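Local coordinates for protein archaeosine synthase (Pyrobaculum calidifontis, PDB 5K0P) that converts the nitrile of preQ0-modified tRNA to a formamidine with free ammonium, the last step of archaeosine biosynthesis, at residues Val11-Arg16 and Leu43-Phe48; Cys21-Thr26 and Ser88-Val93; Phe30-Glu35 and Val67-Lys72; Ile60-Leu65 and Val84-Tyr89. All coordinates share one frame; numbering follows the deposited sequence. Where two conformers were deposited one is given.

Contact 1 of 4, residues Val11-Arg16 and Leu43-Phe48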
loop_
_atom_site.group_PDB
_atom_site.type_symbol
_atom_site.label_atom_id
_atom_site.label_comp_id
_atom_site.label_asym_id
_atom_site.label_seq_id
_atom_site.Cartn_x
_atom_site.Cartn_y
_atom_site.Cartn_z
ATOM N N VAL A 11 -13.157 -15.008 17.803
ATOM C CA VAL A 11 -11.906 -15.471 17.243
ATOM C C VAL A 11 -11.996 -15.426 15.733
ATOM O O VAL A 11 -13.032 -15.766 15.192
ATOM C CB VAL A 11 -11.618 -16.910 17.706
ATOM C CG1 VAL A 11 -10.345 -17.471 17.061
ATOM C CG2 VAL A 11 -11.496 -17.023 19.200
ATOM N N ARG A 12 -10.910 -14.987 15.092
ATOM C CA ARG A 12 -10.802 -14.921 13.656
ATOM C C ARG A 12 -9.611 -15.770 13.279
ATOM O O ARG A 12 -8.517 -15.598 13.854
ATOM C CB ARG A 12 -10.657 -13.473 13.176
ATOM C CG ARG A 12 -11.902 -12.597 13.461
ATOM C CD ARG A 12 -11.935 -11.167 12.818
ATOM N NE ARG A 12 -13.077 -10.358 13.286
ATOM C CZ ARG A 12 -13.990 -9.792 12.499
ATOM N NH1 ARG A 12 -14.980 -9.156 13.020
ATOM N NH2 ARG A 12 -13.918 -9.881 11.201
ATOM N N LEU A 13 -9.820 -16.691 12.343
ATOM C CA LEU A 13 -8.709 -17.528 11.801
ATOM C C LEU A 13 -8.643 -17.400 10.325
ATOM O O LEU A 13 -9.676 -17.309 9.689
ATOM C CB LEU A 13 -8.870 -18.976 12.173
ATOM C CG LEU A 13 -9.172 -19.194 13.612
ATOM C CD1 LEU A 13 -9.828 -20.564 13.810
ATOM C CD2 LEU A 13 -7.908 -19.013 14.433
ATOM N N LYS A 14 -7.438 -17.377 9.755
ATOM C CA LYS A 14 -7.280 -17.175 8.340
ATOM C C LYS A 14 -6.101 -17.972 7.870
ATOM O O LYS A 14 -5.013 -17.876 8.455
ATOM C CB LYS A 14 -7.018 -15.708 8.030
ATOM C CG LYS A 14 -6.750 -15.454 6.554
ATOM C CD LYS A 14 -6.429 -13.969 6.182
ATOM C CE LYS A 14 -7.623 -13.031 6.389
ATOM N NZ LYS A 14 -7.150 -11.690 5.983
ATOM N N THR A 15 -6.291 -18.735 6.801
ATOM C CA THR A 15 -5.182 -19.531 6.283
ATOM C C THR A 15 -5.371 -19.887 4.799
ATOM O O THR A 15 -6.385 -19.536 4.194
ATOM C CB THR A 15 -4.922 -20.774 7.179
ATOM O OG1 THR A 15 -3.628 -21.291 6.860
ATOM C CG2 THR A 15 -5.939 -21.875 6.923
ATOM N N ARG A 16 -4.392 -20.555 4.191
ATOM C CA ARG A 16 -4.497 -20.964 2.787
ATOM C C ARG A 16 -4.855 -22.440 2.755
ATOM O O ARG A 16 -4.523 -23.193 3.638
ATOM C CB ARG A 16 -3.187 -20.714 1.998
ATOM C CG ARG A 16 -2.731 -19.217 1.917
ATOM C CD ARG A 16 -3.312 -18.392 0.736
ATOM N NE ARG A 16 -2.773 -18.975 -0.509
ATOM C CZ ARG A 16 -1.601 -18.661 -1.062
ATOM N NH1 ARG A 16 -0.848 -17.701 -0.542
ATOM N NH2 ARG A 16 -1.177 -19.291 -2.165
ATOM N N LEU A 43 -11.829 -23.506 19.451
ATOM C CA LEU A 43 -11.303 -24.425 18.427
ATOM C C LEU A 43 -9.749 -24.342 18.397
ATOM O O LEU A 43 -9.186 -23.278 18.159
ATOM C CB LEU A 43 -11.886 -24.066 17.077
ATOM C CG LEU A 43 -11.419 -24.964 15.912
ATOM C CD1 LEU A 43 -11.883 -26.381 16.203
ATOM C CD2 LEU A 43 -11.946 -24.531 14.567
ATOM N N ALA A 44 -9.085 -25.469 18.682
ATOM C CA ALA A 44 -7.620 -25.492 18.665
ATOM C C ALA A 44 -7.169 -25.183 17.260
ATOM O O ALA A 44 -7.763 -25.664 16.295
ATOM C CB ALA A 44 -7.052 -26.858 19.085
ATOM N N ILE A 45 -6.095 -24.394 17.153
ATOM C CA ILE A 45 -5.649 -23.997 15.858
ATOM C C ILE A 45 -5.260 -25.208 15.062
ATOM O O ILE A 45 -5.444 -25.262 13.841
ATOM C CB ILE A 45 -4.448 -23.087 15.960
ATOM C CG1 ILE A 45 -4.756 -21.836 16.766
ATOM C CG2 ILE A 45 -4.010 -22.678 14.572
ATOM C CD1 ILE A 45 -5.982 -21.131 16.264
ATOM N N GLU A 46 -4.697 -26.178 15.740
ATOM C CA GLU A 46 -4.155 -27.389 15.094
ATOM C C GLU A 46 -5.342 -28.101 14.510
ATOM O O GLU A 46 -5.206 -28.594 13.429
ATOM C CB GLU A 46 -3.402 -28.325 16.081
ATOM C CG GLU A 46 -2.107 -27.772 16.690
ATOM C CD GLU A 46 -2.259 -26.923 18.005
ATOM O OE1 GLU A 46 -3.289 -26.175 18.229
ATOM O OE2 GLU A 46 -1.275 -26.957 18.819
ATOM N N GLU A 47 -6.489 -28.122 15.205
ATOM C CA GLU A 47 -7.698 -28.812 14.724
ATOM C C GLU A 47 -8.275 -28.064 13.541
ATOM O O GLU A 47 -8.620 -28.690 12.523
ATOM C CB GLU A 47 -8.719 -28.985 15.828
ATOM C CG GLU A 47 -9.787 -29.991 15.458
ATOM C CD GLU A 47 -10.929 -30.216 16.488
ATOM O OE1 GLU A 47 -10.845 -29.865 17.696
ATOM O OE2 GLU A 47 -11.952 -30.797 16.070
ATOM N N PHE A 48 -8.330 -26.730 13.631
ATOM C CA PHE A 48 -8.675 -25.940 12.445
ATOM C C PHE A 48 -7.820 -26.224 11.152
ATOM O O PHE A 48 -8.376 -26.464 10.078
ATOM C CB PHE A 48 -8.686 -24.431 12.783
ATOM C CG PHE A 48 -8.899 -23.573 11.604
ATOM C CD1 PHE A 48 -10.165 -23.566 10.939
ATOM C CD2 PHE A 48 -7.859 -22.798 11.084
ATOM C CE1 PHE A 48 -10.377 -22.747 9.855
ATOM C CE2 PHE A 48 -8.119 -21.983 9.995
ATOM C CZ PHE A 48 -9.362 -21.952 9.398
#
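L13 on the strand and F48 on the helix bury most of the surface shared here, and they meet as a leucine laid over a phenyl face. The CD1 methyl of L13 stands over the ring as a CH-pi contact, 4.1 Å from the centroid of the F48 ring and 18° off its normal, displaced toward CG. The same leucine also uses its root: L13 CB lies 3.8 Å from F48 CE2, so one face of the ring is covered from CG to CE2. F48 carries its CG anti to the backbone N (chi1 174°), which sends the ring out from the first turn of the helix toward the strand.

The other branch of L13 turns to I45, which with L43, A44 and E46 binds substrate between adjacent subunits; L13 CD2 and I45 CD1 are only 3.4 Å apart, tighter than a usual methyl contact. T15, two residues further along the strand, adds its CG2 methyl at 3.8 Å from F48 CE2, approaching the ring obliquely. Its hydroxyl is engaged elsewhere, with the backbone O of G92 of a neighbouring subunit.

The contact thus seats the start of helix 45-53 on strand 10-20 of the tunnel-fold sheet. Strand 27-37 runs alongside and lends V34 to F48, helix 62-77 packs against L43, and a strand of the neighbouring subunit continues the sheet beyond 10-20.

Contact 2 of 4, residues Cys21-Thr26 and Ser88-Val93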
loop_
_atom_site.group_PDB
_atom_site.type_symbol
_atom_site.label_atom_id
_atom_site.label_comp_id
_atom_site.label_asym_id
_atom_site.label_seq_id
_atom_site.Cartn_x
_atom_site.Cartn_y
_atom_site.Cartn_z
ATOM N N CYS A 21 -10.696 -28.928 -8.299
ATOM C CA CYS A 21 -11.843 -28.409 -9.015
ATOM C C CYS A 21 -12.515 -29.591 -9.774
ATOM O O CYS A 21 -11.830 -30.258 -10.584
ATOM C CB CYS A 21 -11.399 -27.334 -10.005
ATOM S SG CYS A 21 -12.676 -26.815 -11.160
ATOM N N PRO A 22 -13.813 -29.869 -9.482
ATOM C CA PRO A 22 -14.443 -31.044 -10.132
ATOM C C PRO A 22 -14.551 -30.901 -11.590
ATOM O O PRO A 22 -14.508 -31.906 -12.275
ATOM C CB PRO A 22 -15.849 -31.082 -9.571
ATOM C CG PRO A 22 -15.733 -30.441 -8.249
ATOM C CD PRO A 22 -14.657 -29.375 -8.375
ATOM N N ILE A 23 -14.704 -29.683 -12.098
ATOM C CA ILE A 23 -14.900 -29.513 -13.523
ATOM C C ILE A 23 -13.600 -29.772 -14.299
ATOM O O ILE A 23 -13.611 -30.515 -15.266
ATOM C CB ILE A 23 -15.498 -28.131 -13.845
ATOM C CG1 ILE A 23 -16.996 -28.101 -13.470
ATOM C CG2 ILE A 23 -15.319 -27.826 -15.331
ATOM C CD1 ILE A 23 -17.310 -27.686 -12.040
ATOM N N SER A 24 -12.477 -29.211 -13.876
ATOM C CA SER A 24 -11.189 -29.393 -14.595
ATOM C C SER A 24 -10.214 -30.420 -13.997
ATOM O O SER A 24 -9.145 -30.621 -14.545
ATOM C CB SER A 24 -10.448 -28.035 -14.599
ATOM O OG SER A 24 -10.014 -27.661 -13.279
ATOM N N LYS A 25 -10.554 -31.035 -12.866
ATOM C CA LYS A 25 -9.680 -31.982 -12.166
ATOM C C LYS A 25 -8.261 -31.427 -11.809
ATOM O O LYS A 25 -7.288 -32.165 -11.645
ATOM C CB LYS A 25 -9.638 -33.342 -12.909
ATOM C CG LYS A 25 -10.984 -34.039 -12.977
ATOM C CD LYS A 25 -10.836 -35.523 -13.368
ATOM C CE LYS A 25 -12.107 -36.344 -13.075
ATOM N NZ LYS A 25 -12.278 -36.929 -11.666
ATOM N N THR A 26 -8.180 -30.132 -11.588
ATOM C CA THR A 26 -6.929 -29.467 -11.203
ATOM C C THR A 26 -7.049 -28.768 -9.824
ATOM O O THR A 26 -8.146 -28.562 -9.271
ATOM C CB THR A 26 -6.485 -28.452 -12.254
ATOM O OG1 THR A 26 -7.471 -27.428 -12.332
ATOM C CG2 THR A 26 -6.284 -29.156 -13.625
ATOM N N SER A 88 -11.154 -17.567 -3.831
ATOM C CA SER A 88 -10.371 -18.183 -4.837
ATOM C C SER A 88 -10.524 -17.401 -6.139
ATOM O O SER A 88 -11.263 -16.369 -6.198
ATOM C CB SER A 88 -10.791 -19.652 -5.019
ATOM O OG SER A 88 -12.218 -19.751 -5.052
ATOM N N TYR A 89 -9.829 -17.901 -7.162
ATOM C CA TYR A 89 -9.651 -17.219 -8.419
ATOM C C TYR A 89 -9.782 -18.286 -9.495
ATOM O O TYR A 89 -9.033 -19.278 -9.510
ATOM C CB TYR A 89 -8.271 -16.553 -8.414
ATOM C CG TYR A 89 -8.023 -15.656 -9.579
ATOM C CD1 TYR A 89 -8.887 -14.611 -9.844
ATOM C CD2 TYR A 89 -6.892 -15.805 -10.404
ATOM C CE1 TYR A 89 -8.677 -13.750 -10.900
ATOM C CE2 TYR A 89 -6.671 -14.938 -11.473
ATOM C CZ TYR A 89 -7.579 -13.912 -11.705
ATOM O OH TYR A 89 -7.447 -13.030 -12.704
ATOM N N TYR A 90 -10.791 -18.136 -10.348
ATOM C CA TYR A 90 -11.171 -19.148 -11.318
ATOM C C TYR A 90 -11.545 -18.439 -12.617
ATOM O O TYR A 90 -12.321 -17.477 -12.578
ATOM C CB TYR A 90 -12.412 -19.956 -10.829
ATOM C CG TYR A 90 -12.742 -21.142 -11.771
ATOM C CD1 TYR A 90 -11.747 -22.112 -12.089
ATOM C CD2 TYR A 90 -14.015 -21.305 -12.340
ATOM C CE1 TYR A 90 -12.020 -23.206 -12.934
ATOM C CE2 TYR A 90 -14.311 -22.392 -13.178
ATOM C CZ TYR A 90 -13.325 -23.347 -13.490
ATOM O OH TYR A 90 -13.607 -24.434 -14.322
ATOM N N ILE A 91 -11.007 -18.902 -13.748
ATOM C CA ILE A 91 -11.262 -18.309 -15.055
ATOM C C ILE A 91 -11.267 -16.806 -15.054
ATOM O O ILE A 91 -12.060 -16.211 -15.709
ATOM C CB ILE A 91 -12.497 -18.935 -15.728
ATOM C CG1 ILE A 91 -13.834 -18.664 -14.995
ATOM C CG2 ILE A 91 -12.206 -20.463 -15.882
ATOM C CD1 ILE A 91 -15.074 -19.246 -15.758
ATOM N N GLY A 92 -10.329 -16.197 -14.325
ATOM C CA GLY A 92 -10.215 -14.731 -14.315
ATOM C C GLY A 92 -11.182 -13.977 -13.425
ATOM O O GLY A 92 -11.260 -12.696 -13.528
ATOM N N VAL A 93 -11.911 -14.739 -12.596
ATOM C CA VAL A 93 -12.905 -14.224 -11.684
ATOM C C VAL A 93 -12.411 -14.463 -10.236
ATOM O O VAL A 93 -12.059 -15.636 -9.836
ATOM C CB VAL A 93 -14.299 -14.921 -11.870
ATOM C CG1 VAL A 93 -15.309 -14.357 -10.901
ATOM C CG2 VAL A 93 -14.874 -14.765 -13.273
#
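C21, the cysteine that forms the thioimide intermediate, faces Y90 across the active-site end of the tunnel fold, where the loop between strands 10-20 and 27-37 comes up to a type I' beta turn spanning Y90 to V93. The aromatic part of the contact is a sulfur-aromatic approach: C21 SG lies 4.8 Å from the centroid of the Y90 ring and 42° off its normal, an oblique position rather than one squarely above the ring. The sulfur sits near the phenol end, 4.1 Å from Y90 CE1. In this crystal it is covalently linked to a thiocyanate ion, probably from the crystallisation liquor, and D28 lies close by.

Van der Waals contact adds a little at the rim: in the conformer given, the CG2 methyl of I23 touches Y90 OH, the two side chains crossing at about a right angle. A chi1 of -174° carries the phenol straight out from the strand to the loop, while I91 CG2 covers the centre of one ring face.

Hydrogen bonds shape each partner separately. Y90 OH bonds to E46 of a neighbouring subunit, a substrate-binding residue. The turn is closed by reciprocal backbone bonds, Y90 N to V93 O and V93 N to Y90 O. The loop is drawn together by the bond from C21 N to T26 O, and its hydroxyl pair, S24 OG and T26 OG1, is joined at 2.7 Å.

Contact 3 of 4, residues Phe30-Glu35 and Val67-Lys72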
loop_
_atom_site.group_PDB
_atom_site.type_symbol
_atom_site.label_atom_id
_atom_site.label_comp_id
_atom_site.label_asym_id
_atom_site.label_seq_id
_atom_site.Cartn_x
_atom_site.Cartn_y
_atom_site.Cartn_z
ATOM N N PHE A 30 -7.072 -21.743 -2.429
ATOM C CA PHE A 30 -7.916 -20.803 -1.751
ATOM C C PHE A 30 -7.323 -20.181 -0.517
ATOM O O PHE A 30 -6.381 -20.703 0.069
ATOM C CB PHE A 30 -9.327 -21.378 -1.422
ATOM C CG PHE A 30 -9.359 -22.572 -0.518
ATOM C CD1 PHE A 30 -9.390 -22.430 0.804
ATOM C CD2 PHE A 30 -9.357 -23.855 -1.048
ATOM C CE1 PHE A 30 -9.446 -23.525 1.652
ATOM C CE2 PHE A 30 -9.374 -24.968 -0.262
ATOM C CZ PHE A 30 -9.440 -24.826 1.132
ATOM N N GLU A 31 -7.925 -19.040 -0.129
ATOM C CA GLU A 31 -7.750 -18.509 1.164
ATOM C C GLU A 31 -9.083 -18.663 1.948
ATOM O O GLU A 31 -10.132 -18.331 1.474
ATOM C CB GLU A 31 -7.298 -17.018 1.007
ATOM C CG GLU A 31 -6.936 -16.461 2.376
ATOM C CD GLU A 31 -6.900 -14.945 2.433
ATOM O OE1 GLU A 31 -8.013 -14.277 2.452
ATOM O OE2 GLU A 31 -5.749 -14.449 2.511
ATOM N N VAL A 32 -9.018 -19.134 3.166
ATOM C CA VAL A 32 -10.202 -19.309 3.989
ATOM C C VAL A 32 -10.083 -18.522 5.263
ATOM O O VAL A 32 -9.006 -18.520 5.907
ATOM C CB VAL A 32 -10.502 -20.788 4.239
ATOM C CG1 VAL A 32 -9.345 -21.529 4.942
ATOM C CG2 VAL A 32 -11.778 -20.946 5.087
ATOM N N SER A 33 -11.164 -17.829 5.595
ATOM C CA SER A 33 -11.272 -16.998 6.832
ATOM C C SER A 33 -12.435 -17.584 7.621
ATOM O O SER A 33 -13.476 -17.790 7.041
ATOM C CB SER A 33 -11.581 -15.535 6.494
ATOM O OG SER A 33 -10.476 -14.981 5.848
ATOM N N VAL A 34 -12.229 -17.887 8.906
ATOM C CA VAL A 34 -13.329 -18.273 9.782
ATOM C C VAL A 34 -13.390 -17.346 10.959
ATOM O O VAL A 34 -12.353 -16.997 11.594
ATOM C CB VAL A 34 -13.185 -19.743 10.191
ATOM C CG1 VAL A 34 -14.296 -20.219 11.088
ATOM C CG2 VAL A 34 -13.091 -20.574 8.930
ATOM N N GLU A 35 -14.612 -16.966 11.312
ATOM C CA GLU A 35 -14.775 -16.135 12.500
ATOM C C GLU A 35 -15.891 -16.737 13.292
ATOM O O GLU A 35 -16.859 -17.217 12.702
ATOM C CB GLU A 35 -14.872 -14.716 11.983
ATOM C CG GLU A 35 -15.992 -13.899 12.366
ATOM C CD GLU A 35 -16.076 -12.540 11.667
ATOM O OE1 GLU A 35 -15.065 -11.981 11.115
ATOM O OE2 GLU A 35 -17.230 -12.062 11.737
ATOM N N VAL A 67 -19.503 -24.232 3.061
ATOM C CA VAL A 67 -20.602 -24.790 3.851
ATOM C C VAL A 67 -20.152 -26.038 4.655
ATOM O O VAL A 67 -20.453 -26.175 5.825
ATOM C CB VAL A 67 -21.820 -25.076 2.981
ATOM C CG1 VAL A 67 -22.882 -25.692 3.809
ATOM C CG2 VAL A 67 -22.315 -23.793 2.345
ATOM N N ASP A 68 -19.360 -26.889 4.034
ATOM C CA ASP A 68 -18.850 -28.081 4.699
ATOM C C ASP A 68 -17.957 -27.711 5.896
ATOM O O ASP A 68 -18.075 -28.296 6.962
ATOM C CB ASP A 68 -18.086 -28.970 3.716
ATOM C CG ASP A 68 -17.783 -30.296 4.289
ATOM O OD1 ASP A 68 -18.729 -31.041 4.578
ATOM O OD2 ASP A 68 -16.621 -30.570 4.500
ATOM N N LEU A 69 -17.085 -26.734 5.705
ATOM C CA LEU A 69 -16.174 -26.299 6.744
ATOM C C LEU A 69 -16.988 -25.639 7.882
ATOM O O LEU A 69 -16.677 -25.842 9.024
ATOM C CB LEU A 69 -15.080 -25.351 6.159
ATOM C CG LEU A 69 -14.007 -24.805 7.151
ATOM C CD1 LEU A 69 -13.292 -25.953 7.853
ATOM C CD2 LEU A 69 -12.955 -23.920 6.453
ATOM N N LEU A 70 -18.023 -24.881 7.573
ATOM C CA LEU A 70 -18.962 -24.354 8.621
ATOM C C LEU A 70 -19.533 -25.409 9.489
ATOM O O LEU A 70 -19.579 -25.271 10.764
ATOM C CB LEU A 70 -20.082 -23.566 7.970
ATOM C CG LEU A 70 -20.997 -22.894 8.987
ATOM C CD1 LEU A 70 -21.109 -21.407 8.783
ATOM C CD2 LEU A 70 -22.368 -23.485 8.880
ATOM N N GLU A 71 -19.938 -26.499 8.802
ATOM C CA GLU A 71 -20.535 -27.636 9.474
ATOM C C GLU A 71 -19.478 -28.319 10.309
ATOM O O GLU A 71 -19.824 -28.694 11.436
ATOM C CB GLU A 71 -21.288 -28.592 8.548
ATOM C CG GLU A 71 -22.664 -28.065 8.105
ATOM C CD GLU A 71 -23.628 -27.626 9.293
ATOM O OE1 GLU A 71 -23.807 -28.293 10.372
ATOM O OE2 GLU A 71 -24.244 -26.554 9.147
ATOM N N LYS A 72 -18.218 -28.403 9.837
ATOM C CA LYS A 72 -17.162 -28.943 10.669
ATOM C C LYS A 72 -16.920 -28.175 11.947
ATOM O O LYS A 72 -16.744 -28.782 13.047
ATOM C CB LYS A 72 -15.856 -29.019 9.917
ATOM C CG LYS A 72 -15.834 -30.250 9.066
ATOM C CD LYS A 72 -14.912 -30.079 7.901
ATOM C CE LYS A 72 -14.941 -31.311 7.024
ATOM N NZ LYS A 72 -13.719 -32.017 7.336
#
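V32 and V34, alternate residues on one face of the strand, meet a single methyl of the helix, CD2 of L69. The closer of the two is V32, whose CG2 lies 3.5 Å from L69 CD2, tighter than ordinary methyl packing; V34 CG2 stands off at 4.2 Å from the same L69 CD2. In both pairs the side chains pass at a slant, so the leucine tip rests across the two valines.

The torsions explain the reach. With chi1 at -179°, L69 is extended from the helix toward the sheet. The valines are turned differently: the touching branch of V32 (chi1 59°) points away from its own N, whereas that of V34 (chi1 -179°) lies beside its N, opposite the carbonyl carbon.

Further out, M51 of helix 45-53 packs on L69, F48 of that helix lies against V34, and V52 covers V32. Beside it in the sheet, V84 of strand 81-90 touches V32, while backbone bonds to strands 10-20 and 81-90 hold strand 27-37 between them.

The result is a wholly apolar, buried contact near the centre of the chain, with helix 62-77 laid against an antiparallel four-stranded sheet, the layering characteristic of a tunnel-fold subunit.

Contact 4 of 4, residues Ile60-Leu65 and Val84-Tyr89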
loop_
_atom_site.group_PDB
_atom_site.type_symbol
_atom_site.label_atom_id
_atom_site.label_comp_id
_atom_site.label_asym_id
_atom_site.label_seq_id
_atom_site.Cartn_x
_atom_site.Cartn_y
_atom_site.Cartn_z
ATOM N N ILE A 60 -14.283 -30.895 -4.858
ATOM C CA ILE A 60 -15.374 -30.250 -4.155
ATOM C C ILE A 60 -15.451 -28.832 -4.621
ATOM O O ILE A 60 -14.416 -28.197 -4.700
ATOM C CB ILE A 60 -15.172 -30.298 -2.625
ATOM C CG1 ILE A 60 -16.393 -29.672 -1.903
ATOM C CG2 ILE A 60 -13.844 -29.676 -2.135
ATOM C CD1 ILE A 60 -16.330 -29.914 -0.409
ATOM N N LEU A 61 -16.634 -28.340 -4.954
ATOM C CA LEU A 61 -16.764 -26.909 -5.346
ATOM C C LEU A 61 -16.524 -25.984 -4.127
ATOM O O LEU A 61 -16.870 -26.368 -2.993
ATOM C CB LEU A 61 -18.178 -26.615 -5.848
ATOM C CG LEU A 61 -18.547 -27.360 -7.087
ATOM C CD1 LEU A 61 -20.037 -27.205 -7.276
ATOM C CD2 LEU A 61 -17.761 -26.886 -8.307
ATOM N N HIS A 62 -15.907 -24.807 -4.329
ATOM C CA HIS A 62 -15.728 -23.908 -3.165
ATOM C C HIS A 62 -17.041 -23.477 -2.467
ATOM O O HIS A 62 -17.058 -23.275 -1.232
ATOM C CB HIS A 62 -14.751 -22.736 -3.443
ATOM C CG HIS A 62 -13.328 -23.200 -3.681
ATOM N ND1 HIS A 62 -12.343 -22.405 -4.242
ATOM C CD2 HIS A 62 -12.749 -24.415 -3.459
ATOM C CE1 HIS A 62 -11.217 -23.096 -4.331
ATOM N NE2 HIS A 62 -11.445 -24.331 -3.877
ATOM N N GLU A 63 -18.119 -23.395 -3.233
ATOM C CA GLU A 63 -19.411 -23.100 -2.653
ATOM C C GLU A 63 -19.814 -24.154 -1.629
ATOM O O GLU A 63 -20.481 -23.810 -0.659
ATOM C CB GLU A 63 -20.514 -22.921 -3.740
ATOM C CG GLU A 63 -20.874 -24.214 -4.471
ATOM C CD GLU A 63 -21.592 -24.059 -5.838
ATOM O OE1 GLU A 63 -22.743 -24.607 -5.995
ATOM O OE2 GLU A 63 -21.015 -23.466 -6.782
ATOM N N GLU A 64 -19.414 -25.424 -1.844
ATOM C CA GLU A 64 -19.720 -26.553 -0.948
ATOM C C GLU A 64 -18.729 -26.614 0.165
ATOM O O GLU A 64 -19.065 -26.925 1.301
ATOM C CB GLU A 64 -19.693 -27.902 -1.694
ATOM C CG GLU A 64 -20.815 -28.028 -2.660
ATOM C CD GLU A 64 -20.558 -29.085 -3.759
ATOM O OE1 GLU A 64 -19.449 -29.711 -3.933
ATOM O OE2 GLU A 64 -21.498 -29.261 -4.507
ATOM N N LEU A 65 -17.480 -26.407 -0.197
ATOM C CA LEU A 65 -16.420 -26.341 0.795
ATOM C C LEU A 65 -16.734 -25.344 1.892
ATOM O O LEU A 65 -16.619 -25.721 3.060
ATOM C CB LEU A 65 -15.051 -26.047 0.138
ATOM C CG LEU A 65 -13.788 -26.264 1.035
ATOM C CD1 LEU A 65 -12.565 -26.465 0.103
ATOM C CD2 LEU A 65 -13.561 -25.099 2.027
ATOM N N VAL A 84 -17.715 -18.464 7.616
ATOM C CA VAL A 84 -16.647 -19.000 6.822
ATOM C C VAL A 84 -16.629 -18.334 5.463
ATOM O O VAL A 84 -17.643 -18.334 4.787
ATOM C CB VAL A 84 -16.851 -20.492 6.573
ATOM C CG1 VAL A 84 -15.721 -21.042 5.686
ATOM C CG2 VAL A 84 -16.932 -21.262 7.887
ATOM N N THR A 85 -15.458 -17.893 5.015
ATOM C CA THR A 85 -15.328 -17.182 3.798
ATOM C C THR A 85 -14.183 -17.812 3.056
ATOM O O THR A 85 -13.070 -17.920 3.613
ATOM C CB THR A 85 -15.026 -15.653 3.976
ATOM O OG1 THR A 85 -16.124 -14.976 4.683
ATOM C CG2 THR A 85 -14.945 -15.025 2.578
ATOM N N VAL A 86 -14.499 -18.287 1.842
ATOM C CA VAL A 86 -13.539 -18.950 0.952
ATOM C C VAL A 86 -13.338 -18.094 -0.272
ATOM O O VAL A 86 -14.322 -17.834 -0.952
ATOM C CB VAL A 86 -14.037 -20.356 0.561
ATOM C CG1 VAL A 86 -13.087 -21.003 -0.420
ATOM C CG2 VAL A 86 -14.290 -21.190 1.804
ATOM N N LYS A 87 -12.076 -17.684 -0.531
ATOM C CA LYS A 87 -11.706 -16.766 -1.609
ATOM C C LYS A 87 -10.806 -17.526 -2.550
ATOM O O LYS A 87 -9.846 -18.119 -2.098
ATOM C CB LYS A 87 -10.924 -15.484 -1.095
ATOM C CG LYS A 87 -11.653 -14.760 0.035
ATOM C CD LYS A 87 -11.055 -13.387 0.492
ATOM C CE LYS A 87 -11.852 -12.819 1.683
ATOM N NZ LYS A 87 -11.234 -11.544 2.156
ATOM N N SER A 88 -11.154 -17.567 -3.831
ATOM C CA SER A 88 -10.371 -18.183 -4.837
ATOM C C SER A 88 -10.524 -17.401 -6.139
ATOM O O SER A 88 -11.263 -16.369 -6.198
ATOM C CB SER A 88 -10.791 -19.652 -5.019
ATOM O OG SER A 88 -12.218 -19.751 -5.052
ATOM N N TYR A 89 -9.829 -17.901 -7.162
ATOM C CA TYR A 89 -9.651 -17.219 -8.419
ATOM C C TYR A 89 -9.782 -18.286 -9.495
ATOM O O TYR A 89 -9.033 -19.278 -9.510
ATOM C CB TYR A 89 -8.271 -16.553 -8.414
ATOM C CG TYR A 89 -8.023 -15.656 -9.579
ATOM C CD1 TYR A 89 -8.887 -14.611 -9.844
ATOM C CD2 TYR A 89 -6.892 -15.805 -10.404
ATOM C CE1 TYR A 89 -8.677 -13.750 -10.900
ATOM C CE2 TYR A 89 -6.671 -14.938 -11.473
ATOM C CZ TYR A 89 -7.579 -13.912 -11.705
ATOM O OH TYR A 89 -7.447 -13.030 -12.704
#
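H62 and S88 share the one side-chain hydrogen bond of this contact, between ND1 and OG, 2.8 Å long and nearly straight (165°). The hydroxyl lies at the ring edge, near its plane, and S88 CB is in plane there too, 3.3 Å from H62 ND1. Two torsions bring the pair together: H62 swings CG beside its backbone N, anti to the carbonyl carbon (chi1 -66°), while S88 tucks OG between its own N and carbonyl carbon (chi1 45°). At the other ring nitrogen, NE2 is bonded to S19 OG, so hydroxyls fix the imidazole's rotation from both nitrogens.

This is the first turn of helix 62-77 lying on strand 81-90 of the tunnel-fold sheet, and H62 and E63 belong to the substrate site shared between adjacent subunits.

V86 splits its branches between two helix residues: CG1 touches H62 CB at 3.9 Å, and CG2 meets L65 CD2 at 4.0 Å. Each pair of side chains crosses at about a right angle.

Overall arrangement
From the N terminus, strand 10-20 enters contact 1, which closes a loop through strand 27-37 when helix 45-53 begins. Contact 2 opens in the next loop, at residues 21-26, before contact 1 has closed, so the two cross; contact 1 likewise crosses contact 3, which runs from strand 27-37 to helix 62-77. Contact 3 falls wholly between the two segments of contact 2. Contact 4 opens at 60-65 and crosses contact 3, and its strand segment shares S88 and Y89 with contact 2. Contacts 1, 3 and 4 tie both helices to the sheet, whereas contact 2 joins the 21-26 loop to the end of strand 81-90.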